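Local coordinates for hypothetical protein (Burkholderia xenovorans, PDB 2O8Q) that is of unknown function but adopts a cupin-like fold and binds a nickel ion, consistent with a metal-dependent cupin, at residues W58-Y69 with G91-R102. Numbering follows the deposited sequence.
Sequences WHTHTVGFQLFY and GSAFQPPGVRHR. With NI (nickel (II) ion), chain C.
Val99 O accepts two hydrogen bonds: His101 ND1 lies 2.8 Å from it, with an N-H...O angle of 163°, and a water 2.7 Å from Val99 O carries the link across to His61 N. Because Val99 O lies close to the His101 ring plane, this bond, together with the metal bond, helps hold the imidazole's rotation, with NE2 directed at the metal. His101 chi1 of 67° sets CG between the backbone N and carbonyl carbon, bringing the ring back toward His59 and His61. His59 NE2, His61 NE2 and His101 NE2 each sit 2.1 Å from nickel; their mutual separations, 2.9 to 3.1 Å, imply a facial triad, with three waters completing six-coordination. Thr57 O and Thr123 OG1 hold the other nitrogens of His59 and His61. Paired backbone bonds, including His59 N to His101 O at 2.9 Å, join the ligand strands. Beside them, Arg102 CD lies 3.6 Å from the centroid of the Trp58 five-membered ring, a CH-pi contact over the face; the guanidinium runs 17° from the indole plane and salt-bridges Glu78. A second antiparallel ladder pairs Phe68 with Ala93. Val99 O, Thr57 O and Thr123 OG1 thus probably help orient the three metal-binding rings, while the three water-occupied coordination positions are consistent with exchangeable ligand sites in a cupin metal centre.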
loop_
_atom_site.group_PDB
_atom_site.type_symbol
_atom_site.label_atom_id
_atom_site.label_comp_id
_atom_site.label_asym_id
_atom_site.label_seq_id
_atom_site.Cartn_x
_atom_site.Cartn_y
_atom_site.Cartn_z
ATOM N N TRP A 58 1.042 -25.855 -6.416
ATOM C CA TRP A 58 1.837 -24.632 -6.550
ATOM C C TRP A 58 0.997 -23.555 -7.198
ATOM O O TRP A 58 0.335 -23.776 -8.211
ATOM C CB TRP A 58 3.082 -24.882 -7.368
ATOM C CG TRP A 58 4.129 -25.681 -6.666
ATOM C CD1 TRP A 58 4.410 -27.020 -6.864
ATOM C CD2 TRP A 58 5.107 -25.222 -5.711
ATOM N NE1 TRP A 58 5.456 -27.420 -6.070
ATOM C CE2 TRP A 58 5.935 -26.336 -5.392
ATOM C CE3 TRP A 58 5.397 -23.983 -5.125
ATOM C CZ2 TRP A 58 6.976 -26.244 -4.486
ATOM C CZ3 TRP A 58 6.445 -23.892 -4.262
ATOM C CH2 TRP A 58 7.203 -25.014 -3.921
ATOM N N HIS A 59 1.009 -22.359 -6.619
ATOM C CA HIS A 59 0.193 -21.274 -7.129
ATOM C C HIS A 59 0.806 -19.941 -6.701
ATOM O O HIS A 59 1.757 -19.893 -5.920
ATOM C CB HIS A 59 -1.267 -21.379 -6.618
ATOM C CG HIS A 59 -1.401 -21.231 -5.137
ATOM N ND1 HIS A 59 -1.252 -22.302 -4.278
ATOM C CD2 HIS A 59 -1.661 -20.156 -4.358
ATOM C CE1 HIS A 59 -1.435 -21.884 -3.036
ATOM N NE2 HIS A 59 -1.686 -20.587 -3.052
ATOM N N THR A 60 0.229 -18.866 -7.231
ATOM C CA THR A 60 0.576 -17.504 -6.900
ATOM C C THR A 60 -0.706 -16.688 -6.721
ATOM O O THR A 60 -1.764 -17.034 -7.237
ATOM C CB THR A 60 1.408 -16.831 -8.016
ATOM O OG1 THR A 60 0.596 -16.708 -9.208
ATOM C CG2 THR A 60 2.643 -17.651 -8.358
ATOM N N HIS A 61 -0.562 -15.591 -6.017
ATOM C CA HIS A 61 -1.643 -14.617 -5.851
ATOM C C HIS A 61 -1.219 -13.262 -6.373
ATOM O O HIS A 61 -0.073 -12.865 -6.176
ATOM C CB HIS A 61 -2.053 -14.481 -4.391
ATOM C CG HIS A 61 -2.333 -15.788 -3.726
ATOM N ND1 HIS A 61 -3.412 -16.579 -4.051
ATOM C CD2 HIS A 61 -1.657 -16.428 -2.749
ATOM C CE1 HIS A 61 -3.368 -17.688 -3.315
ATOM N NE2 HIS A 61 -2.304 -17.626 -2.522
ATOM N N THR A 62 -2.165 -12.528 -6.960
ATOM C CA THR A 62 -1.860 -11.175 -7.486
ATOM C C THR A 62 -1.983 -10.129 -6.377
ATOM O O THR A 62 -2.888 -9.303 -6.360
ATOM C CB THR A 62 -2.725 -10.809 -8.751
ATOM O OG1 THR A 62 -4.120 -10.648 -8.380
ATOM C CG2 THR A 62 -2.586 -11.795 -9.781
ATOM N N VAL A 63 -1.110 -10.199 -5.408
ATOM C CA VAL A 63 -1.164 -9.368 -4.248
ATOM C C VAL A 63 0.050 -8.483 -4.194
ATOM O O VAL A 63 1.148 -8.868 -4.737
ATOM C CB VAL A 63 -1.196 -10.220 -2.930
ATOM C CG1 VAL A 63 -2.475 -10.937 -2.856
ATOM C CG2 VAL A 63 0.025 -11.140 -2.766
ATOM N N GLY A 64 -0.109 -7.309 -3.572
ATOM C CA GLY A 64 1.025 -6.540 -3.168
ATOM C C GLY A 64 1.286 -7.310 -1.850
ATOM O O GLY A 64 1.805 -8.455 -1.836
ATOM N N PHE A 65 0.743 -6.808 -0.780
ATOM C CA PHE A 65 1.104 -7.170 0.554
ATOM C C PHE A 65 0.357 -8.440 0.944
ATOM O O PHE A 65 -0.852 -8.550 0.687
ATOM C CB PHE A 65 0.726 -6.045 1.524
ATOM C CG PHE A 65 1.093 -6.338 2.930
ATOM C CD1 PHE A 65 2.437 -6.382 3.302
ATOM C CD2 PHE A 65 0.124 -6.648 3.860
ATOM C CE1 PHE A 65 2.803 -6.709 4.586
ATOM C CE2 PHE A 65 0.511 -6.969 5.170
ATOM C CZ PHE A 65 1.816 -6.970 5.519
ATOM N N GLN A 66 1.070 -9.379 1.555
ATOM C CA GLN A 66 0.404 -10.536 2.074
ATOM C C GLN A 66 1.119 -11.116 3.316
ATOM O O GLN A 66 2.279 -11.464 3.256
ATOM C CB GLN A 66 0.324 -11.625 0.984
ATOM C CG GLN A 66 -0.483 -12.830 1.430
ATOM C CD GLN A 66 -0.782 -13.761 0.252
ATOM O OE1 GLN A 66 0.134 -14.089 -0.518
ATOM N NE2 GLN A 66 -2.070 -14.187 0.127
ATOM N N LEU A 67 0.377 -11.204 4.427
ATOM C CA LEU A 67 0.934 -11.723 5.679
ATOM C C LEU A 67 -0.010 -12.680 6.349
ATOM O O LEU A 67 -1.212 -12.404 6.411
ATOM C CB LEU A 67 1.158 -10.558 6.673
ATOM C CG LEU A 67 1.789 -10.857 8.039
ATOM C CD1 LEU A 67 3.208 -11.450 7.972
ATOM C CD2 LEU A 67 1.810 -9.573 8.907
ATOM N N PHE A 68 0.510 -13.803 6.864
ATOM C CA PHE A 68 -0.260 -14.739 7.678
ATOM C C PHE A 68 0.314 -14.747 9.087
ATOM O O PHE A 68 1.555 -14.723 9.271
ATOM C CB PHE A 68 -0.126 -16.162 7.130
ATOM C CG PHE A 68 -0.787 -16.307 5.793
ATOM C CD1 PHE A 68 -2.159 -16.520 5.691
ATOM C CD2 PHE A 68 -0.087 -16.060 4.641
ATOM C CE1 PHE A 68 -2.773 -16.572 4.458
ATOM C CE2 PHE A 68 -0.721 -16.115 3.429
ATOM C CZ PHE A 68 -2.044 -16.350 3.331
ATOM N N TYR A 69 -0.595 -14.780 10.054
ATOM C CA TYR A 69 -0.238 -14.932 11.484
ATOM C C TYR A 69 -1.078 -16.059 12.057
ATOM O O TYR A 69 -2.260 -15.984 12.097
ATOM C CB TYR A 69 -0.441 -13.628 12.267
ATOM C CG TYR A 69 0.122 -13.663 13.671
ATOM C CD1 TYR A 69 -0.623 -14.228 14.689
ATOM C CD2 TYR A 69 1.400 -13.215 13.949
ATOM C CE1 TYR A 69 -0.101 -14.292 15.970
ATOM C CE2 TYR A 69 1.911 -13.260 15.212
ATOM C CZ TYR A 69 1.172 -13.808 16.226
ATOM O OH TYR A 69 1.697 -13.879 17.513
ATOM N N GLY A 91 3.414 -18.034 14.923
ATOM C CA GLY A 91 4.253 -17.998 13.731
ATOM C C GLY A 91 3.661 -17.105 12.660
ATOM O O GLY A 91 2.423 -17.000 12.536
ATOM N N SER A 92 4.523 -16.499 11.848
ATOM C CA SER A 92 4.065 -15.609 10.796
ATOM C C SER A 92 4.826 -15.872 9.532
ATOM O O SER A 92 5.996 -16.302 9.569
ATOM C CB SER A 92 4.257 -14.168 11.226
ATOM O OG SER A 92 5.599 -13.848 11.549
ATOM N N ALA A 93 4.152 -15.653 8.401
ATOM C CA ALA A 93 4.773 -15.802 7.117
ATOM C C ALA A 93 4.394 -14.615 6.256
ATOM O O ALA A 93 3.216 -14.412 5.932
ATOM C CB ALA A 93 4.337 -17.094 6.402
ATOM N N PHE A 94 5.401 -13.845 5.866
ATOM C CA PHE A 94 5.247 -12.760 4.900
ATOM C C PHE A 94 5.539 -13.369 3.514
ATOM O O PHE A 94 6.621 -13.935 3.295
ATOM C CB PHE A 94 6.211 -11.610 5.194
ATOM C CG PHE A 94 6.345 -10.632 4.050
ATOM C CD1 PHE A 94 5.332 -9.726 3.748
ATOM C CD2 PHE A 94 7.412 -10.714 3.202
ATOM C CE1 PHE A 94 5.455 -8.892 2.650
ATOM C CE2 PHE A 94 7.487 -9.870 2.115
ATOM C CZ PHE A 94 6.521 -8.990 1.873
ATOM N N GLN A 95 4.550 -13.243 2.602
ATOM C CA GLN A 95 4.636 -13.816 1.279
ATOM C C GLN A 95 4.809 -12.673 0.282
ATOM O O GLN A 95 3.896 -11.914 0.037
ATOM C CB GLN A 95 3.413 -14.596 0.921
ATOM C CG GLN A 95 3.213 -15.768 1.852
ATOM C CD GLN A 95 2.149 -16.772 1.379
ATOM O OE1 GLN A 95 1.328 -16.506 0.426
ATOM N NE2 GLN A 95 2.149 -17.947 2.017
ATOM N N PRO A 96 5.977 -12.608 -0.337
ATOM C CA PRO A 96 6.206 -11.563 -1.319
ATOM C C PRO A 96 5.199 -11.576 -2.454
ATOM O O PRO A 96 4.630 -12.620 -2.795
ATOM C CB PRO A 96 7.633 -11.906 -1.901
ATOM C CG PRO A 96 8.293 -12.664 -0.815
ATOM C CD PRO A 96 7.212 -13.420 -0.101
ATOM N N PRO A 97 5.021 -10.430 -3.092
ATOM C CA PRO A 97 4.090 -10.355 -4.214
ATOM C C PRO A 97 4.287 -11.461 -5.254
ATOM O O PRO A 97 5.358 -11.611 -5.832
ATOM C CB PRO A 97 4.410 -8.954 -4.818
ATOM C CG PRO A 97 4.805 -8.156 -3.632
ATOM C CD PRO A 97 5.663 -9.118 -2.818
ATOM N N GLY A 98 3.256 -12.266 -5.441
ATOM C CA GLY A 98 3.278 -13.302 -6.445
ATOM C C GLY A 98 4.209 -14.493 -6.224
ATOM O O GLY A 98 4.486 -15.259 -7.144
ATOM N N VAL A 99 4.706 -14.653 -4.992
ATOM C CA VAL A 99 5.628 -15.741 -4.712
ATOM C C VAL A 99 4.969 -17.086 -5.031
ATOM O O VAL A 99 3.777 -17.264 -4.720
ATOM C CB VAL A 99 6.162 -15.710 -3.245
ATOM C CG1 VAL A 99 5.126 -16.013 -2.239
ATOM C CG2 VAL A 99 7.336 -16.699 -3.060
ATOM N N ARG A 100 5.718 -17.998 -5.667
ATOM C CA ARG A 100 5.202 -19.336 -5.933
ATOM C C ARG A 100 5.240 -20.128 -4.655
ATOM O O ARG A 100 6.267 -20.191 -3.981
ATOM C CB ARG A 100 5.975 -20.035 -7.045
ATOM C CG ARG A 100 5.841 -19.391 -8.391
ATOM C CD ARG A 100 6.637 -20.214 -9.416
ATOM N NE ARG A 100 6.683 -19.577 -10.714
ATOM C CZ ARG A 100 7.538 -18.607 -11.054
ATOM N NH1 ARG A 100 8.433 -18.129 -10.184
ATOM N NH2 ARG A 100 7.488 -18.095 -12.280
ATOM N N HIS A 101 4.099 -20.685 -4.281
ATOM C CA HIS A 101 3.991 -21.384 -3.000
ATOM C C HIS A 101 2.858 -22.392 -3.011
ATOM O O HIS A 101 2.045 -22.455 -3.925
ATOM C CB HIS A 101 3.795 -20.404 -1.850
ATOM C CG HIS A 101 2.485 -19.700 -1.919
ATOM N ND1 HIS A 101 2.201 -18.743 -2.874
ATOM C CD2 HIS A 101 1.338 -19.870 -1.207
ATOM C CE1 HIS A 101 0.936 -18.369 -2.738
ATOM N NE2 HIS A 101 0.400 -19.020 -1.725
ATOM N N ARG A 102 2.801 -23.209 -1.965
ATOM C CA ARG A 102 1.688 -24.128 -1.826
ATOM C C ARG A 102 1.550 -24.452 -0.339
ATOM O O ARG A 102 2.478 -24.182 0.434
ATOM C CB ARG A 102 1.889 -25.382 -2.695
ATOM C CG ARG A 102 3.105 -26.216 -2.355
ATOM C CD ARG A 102 3.198 -27.472 -3.197
ATOM N NE ARG A 102 4.411 -28.243 -2.959
ATOM C CZ ARG A 102 4.612 -29.460 -3.464
ATOM N NH1 ARG A 102 3.661 -30.012 -4.219
ATOM N NH2 ARG A 102 5.747 -30.119 -3.229
HETATM NI NI NI C . -1.706 -19.285 -1.415
HETATM O O HOH W 1 1.710 -15.530 -4.328
HETATM O O HOH W 2 3.635 -9.156 0.003
HETATM O O HOH W 3 2.053 -13.595 -2.433
HETATM O O HOH W 4 -1.685 -17.981 0.263
HETATM O O HOH W 5 -3.758 -19.807 -1.039
HETATM O O HOH W 6 -1.291 -20.896 -0.053
#